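Local coordinates for protein cytochrome P450 (Rhodococcus erythropolis, PDB 3WEC) that hydroxylates the quinoline nitrogen of aurachin alkaloids as a heme-thiolate monooxygenase, a step essential to their antibiotic activity, at residues I164-W178 / Y210-L224. Sequence-based numbering, arbitrary orientation.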
loop_
_atom_site.group_PDB
_atom_site.type_symbol
_atom_site.label_atom_id
_atom_site.label_comp_id
_atom_site.label_asym_id
_atom_site.label_seq_id
_atom_site.Cartn_x
_atom_site.Cartn_y
_atom_site.Cartn_z
ATOM N N ILE A 164 -0.194 -6.097 16.525
ATOM C CA ILE A 164 -0.494 -7.305 15.725
ATOM C C ILE A 164 0.642 -8.382 15.770
ATOM O O ILE A 164 0.361 -9.574 15.920
ATOM C CB ILE A 164 -0.813 -6.982 14.229
ATOM C CG1 ILE A 164 -1.892 -5.888 14.052
ATOM C CG2 ILE A 164 -1.255 -8.242 13.476
ATOM C CD1 ILE A 164 -3.326 -6.324 14.312
ATOM N N LEU A 165 1.896 -7.960 15.629
ATOM C CA LEU A 165 3.063 -8.864 15.558
ATOM C C LEU A 165 3.511 -9.486 16.910
ATOM O O LEU A 165 4.170 -10.528 16.937
ATOM C CB LEU A 165 4.244 -8.130 14.954
ATOM C CG LEU A 165 4.305 -7.811 13.462
ATOM C CD1 LEU A 165 5.108 -6.522 13.215
ATOM C CD2 LEU A 165 4.972 -8.951 12.742
ATOM N N GLY A 166 3.178 -8.815 18.017
ATOM C CA GLY A 166 3.527 -9.303 19.345
ATOM C C GLY A 166 4.957 -8.911 19.621
ATOM O O GLY A 166 5.732 -9.704 20.169
ATOM N N ILE A 167 5.327 -7.691 19.206
ATOM C CA ILE A 167 6.661 -7.167 19.543
ATOM C C ILE A 167 6.702 -6.853 21.057
ATOM O O ILE A 167 5.864 -6.104 21.566
ATOM C CB ILE A 167 7.036 -5.934 18.701
ATOM C CG1 ILE A 167 6.937 -6.219 17.186
ATOM C CG2 ILE A 167 8.403 -5.396 19.082
ATOM C CD1 ILE A 167 7.879 -7.278 16.628
ATOM N N PRO A 168 7.667 -7.448 21.773
ATOM C CA PRO A 168 7.822 -7.287 23.230
ATOM C C PRO A 168 8.094 -5.826 23.561
ATOM O O PRO A 168 8.694 -5.115 22.746
ATOM C CB PRO A 168 9.056 -8.137 23.562
ATOM C CG PRO A 168 9.232 -9.070 22.396
ATOM C CD PRO A 168 8.664 -8.373 21.194
ATOM N N ASP A 169 7.636 -5.387 24.727
ATOM C CA ASP A 169 7.786 -3.993 25.177
ATOM C C ASP A 169 9.181 -3.386 24.927
ATOM O O ASP A 169 9.293 -2.258 24.418
ATOM C CB ASP A 169 7.394 -3.868 26.664
ATOM C CG ASP A 169 5.873 -3.820 26.883
ATOM O OD1 ASP A 169 5.108 -4.362 26.053
ATOM O OD2 ASP A 169 5.446 -3.239 27.906
ATOM N N LYS A 170 10.218 -4.147 25.282
ATOM C CA LYS A 170 11.636 -3.769 25.129
ATOM C C LYS A 170 12.118 -3.480 23.696
ATOM O O LYS A 170 13.138 -2.809 23.514
ATOM C CB LYS A 170 12.551 -4.879 25.673
ATOM C CG LYS A 170 11.957 -5.799 26.730
ATOM C CD LYS A 170 11.389 -7.082 26.138
ATOM C CE LYS A 170 11.241 -8.168 27.205
ATOM N NZ LYS A 170 10.501 -9.366 26.707
ATOM N N ASP A 171 11.436 -4.036 22.696
ATOM C CA ASP A 171 11.889 -3.934 21.305
ATOM C C ASP A 171 11.083 -2.914 20.507
ATOM O O ASP A 171 11.280 -2.782 19.291
ATOM C CB ASP A 171 11.818 -5.292 20.601
ATOM C CG ASP A 171 12.673 -6.365 21.274
ATOM O OD1 ASP A 171 13.794 -6.066 21.733
ATOM O OD2 ASP A 171 12.215 -7.532 21.297
ATOM N N ARG A 172 10.188 -2.186 21.179
ATOM C CA ARG A 172 9.280 -1.292 20.470
ATOM C C ARG A 172 10.028 -0.163 19.759
ATOM O O ARG A 172 9.781 0.097 18.566
ATOM C CB ARG A 172 8.144 -0.790 21.362
ATOM C CG ARG A 172 7.149 -1.882 21.763
ATOM C CD ARG A 172 5.722 -1.347 21.669
ATOM N NE ARG A 172 4.986 -1.454 22.935
ATOM C CZ ARG A 172 4.020 -0.616 23.324
ATOM N NH1 ARG A 172 3.663 0.412 22.548
ATOM N NH2 ARG A 172 3.421 -0.791 24.511
ATOM N N GLY A 173 10.941 0.474 20.500
ATOM C CA GLY A 173 11.897 1.441 19.974
ATOM C C GLY A 173 12.646 0.898 18.762
ATOM O O GLY A 173 12.794 1.606 17.761
ATOM N N ARG A 174 13.085 -0.362 18.822
ATOM C CA ARG A 174 13.859 -0.976 17.721
ATOM C C ARG A 174 12.962 -1.216 16.491
ATOM O O ARG A 174 13.328 -0.910 15.354
ATOM C CB ARG A 174 14.586 -2.270 18.183
ATOM C CG ARG A 174 16.036 -2.070 18.667
ATOM C CD ARG A 174 16.560 -3.109 19.670
ATOM N NE ARG A 174 17.237 -4.246 19.032
ATOM C CZ ARG A 174 16.987 -5.544 19.279
ATOM N NH1 ARG A 174 16.082 -5.930 20.183
ATOM N NH2 ARG A 174 17.645 -6.474 18.602
ATOM N N PHE A 175 11.782 -1.771 16.731
ATOM C CA PHE A 175 10.815 -1.980 15.688
ATOM C C PHE A 175 10.378 -0.695 14.968
ATOM O O PHE A 175 10.249 -0.674 13.732
ATOM C CB PHE A 175 9.596 -2.700 16.252
ATOM C CG PHE A 175 8.520 -2.873 15.269
ATOM C CD1 PHE A 175 8.532 -3.965 14.392
ATOM C CD2 PHE A 175 7.505 -1.911 15.147
ATOM C CE1 PHE A 175 7.527 -4.114 13.433
ATOM C CE2 PHE A 175 6.510 -2.066 14.191
ATOM C CZ PHE A 175 6.530 -3.152 13.330
ATOM N N SER A 176 10.114 0.352 15.735
ATOM C CA SER A 176 9.696 1.616 15.176
ATOM C C SER A 176 10.829 2.238 14.350
ATOM O O SER A 176 10.582 2.835 13.315
ATOM C CB SER A 176 9.255 2.556 16.303
ATOM O OG SER A 176 9.083 3.853 15.804
ATOM N N GLU A 177 12.074 2.096 14.785
ATOM C CA GLU A 177 13.196 2.559 13.945
ATOM C C GLU A 177 13.349 1.766 12.634
ATOM O O GLU A 177 13.321 2.338 11.525
ATOM C CB GLU A 177 14.506 2.537 14.711
ATOM C CG GLU A 177 14.804 3.855 15.437
ATOM C CD GLU A 177 16.096 3.763 16.208
ATOM O OE1 GLU A 177 16.600 2.609 16.385
ATOM O OE2 GLU A 177 16.608 4.830 16.648
ATOM N N TRP A 178 13.475 0.445 12.747
ATOM C CA TRP A 178 13.391 -0.411 11.549
ATOM C C TRP A 178 12.231 -0.003 10.651
ATOM O O TRP A 178 12.345 0.065 9.405
ATOM C CB TRP A 178 13.323 -1.904 11.926
ATOM C CG TRP A 178 14.579 -2.457 12.562
ATOM C CD1 TRP A 178 15.903 -2.118 12.275
ATOM C CD2 TRP A 178 14.685 -3.488 13.615
ATOM N NE1 TRP A 178 16.770 -2.812 13.061
ATOM C CE2 TRP A 178 16.112 -3.661 13.874
ATOM C CE3 TRP A 178 13.770 -4.267 14.322
ATOM C CZ2 TRP A 178 16.591 -4.563 14.824
ATOM C CZ3 TRP A 178 14.257 -5.165 15.278
ATOM C CH2 TRP A 178 15.640 -5.320 15.516
ATOM N N TYR A 210 16.451 -10.252 13.575
ATOM C CA TYR A 210 15.605 -10.133 14.737
ATOM C C TYR A 210 14.329 -10.994 14.635
ATOM O O TYR A 210 13.950 -11.649 15.600
ATOM C CB TYR A 210 15.237 -8.683 14.917
ATOM C CG TYR A 210 14.149 -8.488 15.903
ATOM C CD1 TYR A 210 14.446 -8.376 17.237
ATOM C CD2 TYR A 210 12.830 -8.394 15.507
ATOM C CE1 TYR A 210 13.469 -8.214 18.175
ATOM C CE2 TYR A 210 11.834 -8.239 16.451
ATOM C CZ TYR A 210 12.177 -8.156 17.784
ATOM O OH TYR A 210 11.256 -7.995 18.784
ATOM N N PHE A 211 13.652 -10.967 13.489
ATOM C CA PHE A 211 12.403 -11.748 13.338
ATOM C C PHE A 211 12.594 -13.254 13.483
ATOM O O PHE A 211 11.817 -13.871 14.196
ATOM C CB PHE A 211 11.569 -11.363 12.102
ATOM C CG PHE A 211 10.716 -10.129 12.310
ATOM C CD1 PHE A 211 9.906 -10.000 13.451
ATOM C CD2 PHE A 211 10.701 -9.101 11.367
ATOM C CE1 PHE A 211 9.118 -8.858 13.643
ATOM C CE2 PHE A 211 9.942 -7.943 11.582
ATOM C CZ PHE A 211 9.143 -7.835 12.718
ATOM N N ARG A 212 13.622 -13.824 12.844
ATOM C CA ARG A 212 14.032 -15.240 13.053
ATOM C C ARG A 212 14.093 -15.612 14.536
ATOM O O ARG A 212 13.380 -16.498 15.011
ATOM C CB ARG A 212 15.418 -15.525 12.473
ATOM C CG ARG A 212 15.551 -15.355 10.981
ATOM C CD ARG A 212 16.833 -16.060 10.557
ATOM N NE ARG A 212 17.084 -15.912 9.123
ATOM C CZ ARG A 212 17.942 -15.049 8.572
ATOM N NH1 ARG A 212 18.066 -15.039 7.249
ATOM N NH2 ARG A 212 18.666 -14.190 9.308
ATOM N N THR A 213 14.959 -14.891 15.236
ATOM C CA THR A 213 15.287 -15.088 16.632
ATOM C C THR A 213 14.056 -14.998 17.539
ATOM O O THR A 213 13.917 -15.801 18.458
ATOM C CB THR A 213 16.344 -14.035 17.041
ATOM O OG1 THR A 213 17.481 -14.157 16.172
ATOM C CG2 THR A 213 16.784 -14.204 18.501
ATOM N N LEU A 214 13.176 -14.022 17.292
ATOM C CA LEU A 214 11.920 -13.927 18.047
ATOM C C LEU A 214 11.008 -15.165 17.848
ATOM O O LEU A 214 10.391 -15.656 18.809
ATOM C CB LEU A 214 11.165 -12.638 17.710
ATOM C CG LEU A 214 9.854 -12.409 18.474
ATOM C CD1 LEU A 214 10.056 -12.337 19.993
ATOM C CD2 LEU A 214 9.138 -11.173 17.965
ATOM N N ALA A 215 10.953 -15.667 16.609
ATOM C CA ALA A 215 10.178 -16.864 16.248
ATOM C C ALA A 215 10.682 -18.176 16.844
ATOM O O ALA A 215 9.874 -19.053 17.175
ATOM C CB ALA A 215 10.123 -17.009 14.746
ATOM N N THR A 216 12.003 -18.343 16.932
ATOM C CA THR A 216 12.577 -19.634 17.373
ATOM C C THR A 216 12.655 -19.677 18.891
ATOM O O THR A 216 13.036 -20.679 19.485
ATOM C CB THR A 216 14.017 -19.851 16.862
ATOM O OG1 THR A 216 14.916 -19.036 17.632
ATOM C CG2 THR A 216 14.137 -19.522 15.369
ATOM N N SER A 217 12.298 -18.564 19.500
ATOM C CA SER A 217 12.632 -18.306 20.879
ATOM C C SER A 217 11.344 -18.181 21.634
ATOM O O SER A 217 10.974 -17.096 22.113
ATOM C CB SER A 217 13.468 -17.034 20.968
ATOM O OG SER A 217 14.723 -17.269 20.347
ATOM N N GLY A 218 10.673 -19.328 21.689
ATOM C CA GLY A 218 9.384 -19.531 22.321
ATOM C C GLY A 218 8.506 -18.318 22.499
ATOM O O GLY A 218 8.005 -17.722 21.506
ATOM N N ASN A 219 8.339 -17.946 23.772
ATOM C CA ASN A 219 7.353 -16.927 24.160
ATOM C C ASN A 219 7.590 -15.506 23.590
ATOM O O ASN A 219 7.772 -14.520 24.322
ATOM C CB ASN A 219 6.959 -16.999 25.663
ATOM C CG ASN A 219 7.941 -16.297 26.592
ATOM O OD1 ASN A 219 7.600 -15.982 27.738
ATOM N ND2 ASN A 219 9.152 -16.040 26.112
ATOM N N ALA A 220 7.582 -15.434 22.260
ATOM C CA ALA A 220 7.134 -14.239 21.601
ATOM C C ALA A 220 5.805 -14.019 22.290
ATOM O O ALA A 220 5.092 -14.991 22.576
ATOM C CB ALA A 220 6.909 -14.494 20.114
ATOM N N PRO A 221 5.475 -12.765 22.614
ATOM C CA PRO A 221 4.113 -12.490 23.067
ATOM C C PRO A 221 3.055 -13.084 22.124
ATOM O O PRO A 221 3.373 -13.441 20.977
ATOM C CB PRO A 221 4.053 -10.959 23.018
ATOM C CG PRO A 221 5.448 -10.550 23.362
ATOM C CD PRO A 221 6.359 -11.595 22.767
ATOM N N GLU A 222 1.819 -13.187 22.618
ATOM C CA GLU A 222 0.640 -13.395 21.766
ATOM C C GLU A 222 0.671 -12.464 20.542
ATOM O O GLU A 222 0.959 -11.269 20.669
ATOM C CB GLU A 222 -0.651 -13.121 22.544
ATOM C CG GLU A 222 -0.936 -14.052 23.709
ATOM C CD GLU A 222 -1.309 -15.481 23.303
ATOM O OE1 GLU A 222 -1.358 -15.801 22.089
ATOM O OE2 GLU A 222 -1.548 -16.292 24.233
ATOM N N GLY A 223 0.393 -13.006 19.357
ATOM C CA GLY A 223 0.429 -12.207 18.119
ATOM C C GLY A 223 0.981 -12.968 16.928
ATOM O O GLY A 223 1.029 -14.193 16.943
ATOM N N LEU A 224 1.451 -12.226 15.927
ATOM C CA LEU A 224 1.602 -12.749 14.571
ATOM C C LEU A 224 2.821 -13.606 14.421
ATOM O O LEU A 224 2.723 -14.687 13.864
ATOM C CB LEU A 224 1.604 -11.627 13.499
ATOM C CG LEU A 224 1.511 -12.201 12.074
ATOM C CD1 LEU A 224 0.183 -12.923 11.887
ATOM C CD2 LEU A 224 1.728 -11.147 11.000
#
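Tyr210 and Asp171 form the main polar link: the phenol OH donates to Asp171 OD2 at 2.7 Å, meeting it from above the carboxylate plane, which stands 85° from the ring. With CG trans to the backbone nitrogen (chi1 168°), the tyrosine side chain extends from its helix as far as this carboxylate. The other oxygen, Asp171 OD1, takes a salt bridge from Arg174 NH1 (2.8 Å), so tyrosine and arginine share one acid.

A second, backbone link is weaker. Leu224 N is 2.9 Å from Ile164 O, but the bond is strongly bent. Here Gly166, in the Schellman motif ending helix 155-165, passes Gly223, the N-cap residue of helix 224-230, with their CA atoms 4.4 Å apart; with no side chain on either, the two backbones run close together.

Aromatic and apolar groups fill the rest. Trp178 CZ3 lies over one face of the Tyr210 ring, 3.4 Å from Tyr210 CG, with the two ring planes inclined at 50°. Ile167 CD1 abuts the edge of Phe211 at CE1 (3.6 Å), and Phe175 CE1 meets that ring's edge at CZ. Pro168 CG packs on Pro221 CD (3.8 Å), the two rings crossing at about a right angle, and also meets Leu214 CD1.

The contact thus joins the end of helix 155-165, the turn after it and the first two turns of helix 172-182 to the end of helix 194-216 and the loop leading into helix 224-230, while Phe175 and Phe211 both also touch the long helix 240-271.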